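Local atomic coordinates of VMB-1 (Vibrio alginolyticus, PDB entry 6JV4), a protein that probably hydrolyses the beta-lactam ring of antibiotics to a substituted beta-amino acid, as a zinc-dependent subclass B1 metallo-beta-lactamase. Residues A49-D53 with E129-G133. Numbering follows the deposited sequence.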
loop_
_atom_site.group_PDB
_atom_site.type_symbol
_atom_site.label_atom_id
_atom_site.label_comp_id
_atom_site.label_asym_id
_atom_site.label_seq_id
_atom_site.Cartn_x
_atom_site.Cartn_y
_atom_site.Cartn_z
ATOM N N ALA A 49 -3.090 -8.860 14.291
ATOM C CA ALA A 49 -3.471 -8.129 13.071
ATOM C C ALA A 49 -2.310 -7.246 12.658
ATOM O O ALA A 49 -1.508 -6.788 13.510
ATOM C CB ALA A 49 -4.686 -7.267 13.309
ATOM N N HIS A 50 -2.304 -6.935 11.363
ATOM C CA HIS A 50 -1.213 -6.169 10.748
ATOM C C HIS A 50 -1.806 -5.221 9.728
ATOM O O HIS A 50 -2.748 -5.625 9.033
ATOM C CB HIS A 50 -0.238 -7.127 10.099
ATOM C CG HIS A 50 0.307 -8.156 11.028
ATOM N ND1 HIS A 50 1.505 -7.974 11.674
ATOM C CD2 HIS A 50 -0.141 -9.383 11.375
ATOM C CE1 HIS A 50 1.774 -9.068 12.387
ATOM N NE2 HIS A 50 0.795 -9.935 12.210
ATOM N N MET A 51 -1.314 -4.001 9.677
ATOM C CA MET A 51 -1.757 -3.026 8.646
ATOM C C MET A 51 -0.790 -3.022 7.476
ATOM O O MET A 51 0.452 -3.027 7.695
ATOM C CB MET A 51 -1.839 -1.603 9.204
ATOM C CG MET A 51 -2.864 -1.435 10.213
ATOM S SD MET A 51 -2.894 0.362 10.631
ATOM C CE MET A 51 -3.708 0.198 12.212
ATOM N N ILE A 52 -1.331 -2.897 6.271
ATOM C CA ILE A 52 -0.588 -2.562 5.047
ATOM C C ILE A 52 -1.097 -1.178 4.630
ATOM O O ILE A 52 -2.258 -1.107 4.230
ATOM C CB ILE A 52 -0.767 -3.644 3.966
ATOM C CG1 ILE A 52 -0.241 -5.005 4.460
ATOM C CG2 ILE A 52 -0.088 -3.192 2.687
ATOM C CD1 ILE A 52 -0.544 -6.109 3.495
ATOM N N ASP A 53 -0.268 -0.164 4.855
ATOM C CA ASP A 53 -0.601 1.275 4.760
ATOM C C ASP A 53 -1.509 1.654 5.945
ATOM O O ASP A 53 -2.284 0.832 6.446
ATOM C CB ASP A 53 -1.156 1.682 3.401
ATOM C CG ASP A 53 -0.140 1.676 2.259
ATOM O OD1 ASP A 53 1.087 1.353 2.502
ATOM O OD2 ASP A 53 -0.544 2.149 1.150
ATOM N N GLU A 129 9.972 -11.063 4.497
ATOM C CA GLU A 129 8.803 -11.731 5.090
ATOM C C GLU A 129 8.228 -10.840 6.170
ATOM O O GLU A 129 8.766 -10.772 7.294
ATOM C CB GLU A 129 9.175 -13.124 5.620
ATOM C CG GLU A 129 9.285 -14.159 4.539
ATOM C CD GLU A 129 7.957 -14.499 3.871
ATOM O OE1 GLU A 129 7.128 -15.306 4.448
ATOM O OE2 GLU A 129 7.752 -13.965 2.777
ATOM N N PHE A 130 7.215 -10.058 5.826
ATOM C CA PHE A 130 6.574 -9.133 6.790
ATOM C C PHE A 130 5.753 -9.931 7.831
ATOM O O PHE A 130 5.736 -9.585 9.026
ATOM C CB PHE A 130 5.752 -8.113 6.009
ATOM C CG PHE A 130 4.843 -7.295 6.877
ATOM C CD1 PHE A 130 5.376 -6.512 7.898
ATOM C CD2 PHE A 130 3.493 -7.182 6.584
ATOM C CE1 PHE A 130 4.540 -5.746 8.694
ATOM C CE2 PHE A 130 2.670 -6.400 7.367
ATOM C CZ PHE A 130 3.191 -5.668 8.415
ATOM N N ILE A 131 5.028 -10.943 7.386
ATOM C CA ILE A 131 4.316 -11.899 8.269
ATOM C C ILE A 131 4.721 -13.287 7.779
ATOM O O ILE A 131 4.415 -13.649 6.639
ATOM C CB ILE A 131 2.783 -11.722 8.264
ATOM C CG1 ILE A 131 2.346 -10.255 8.388
ATOM C CG2 ILE A 131 2.153 -12.605 9.350
ATOM C CD1 ILE A 131 0.878 -9.992 8.073
ATOM N N ASP A 132 5.388 -14.059 8.628
ATOM C CA ASP A 132 5.957 -15.375 8.223
ATOM C C ASP A 132 4.872 -16.262 7.604
ATOM O O ASP A 132 3.900 -16.575 8.290
ATOM C CB ASP A 132 6.647 -16.050 9.414
ATOM C CG ASP A 132 7.966 -15.384 9.785
ATOM O OD1 ASP A 132 8.568 -14.689 8.910
ATOM O OD2 ASP A 132 8.412 -15.568 10.941
ATOM N N GLY A 133 5.042 -16.616 6.327
ATOM C CA GLY A 133 4.152 -17.513 5.563
ATOM C C GLY A 133 2.878 -16.829 5.078
ATOM O O GLY A 133 1.989 -17.541 4.536
#
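The imidazole of His50 carries the side chain of Ile131 over one face and turns an edge toward the face of the phenyl ring of Phe130. Over the face, Ile131 CD1 makes a CH-pi contact 3.8 Å from the ring centroid, displaced toward the CG-CD2 bond, with Ile131 CD1 3.5 Å from His50 CD2. Ile131 CG1, on the same face, sits above the middle of the ring, and Ile131 CG2 reaches only the NE2 corner, 4.1 Å from His50 NE2. With Phe130 the imidazole forms an offset edge-to-face pair, centroids 5.7 Å apart and planes at 75°. His50 ND1 is hydrogen-bonded to Ser77 OG on the adjacent strand 74-79, a bond that would help hold the rotation of the imidazole. Strand 48-52 lies inside the seven-stranded sheet, whereas residues 129-133 link two strands of the five-stranded sheet, so the contact is interior packing between the two sheets of the alpha-beta/beta-alpha sandwich of metallo-beta-lactamases. Where the chain turns at Phe130, a classic beta bulge sets Phe130 and Ile131 both opposite Ala135, and both side chains reach the other sheet. Phe130 CG stands anti to its own N (chi1 169°), which extends the ring across the interface until CZ lies 3.9 Å from Met51 O and CE2 4.3 Å from Ile52 CG1. Ile52 also touches Leu41, Val43 and Phe160, and its side chain is about 13 Å from a zinc ion. Behind the turn, Gly133 N donates a nearly straight hydrogen bond to Glu129 OE1 (3.1 Å, 164°), while Glu129 OE2 pairs with Ser136 OG.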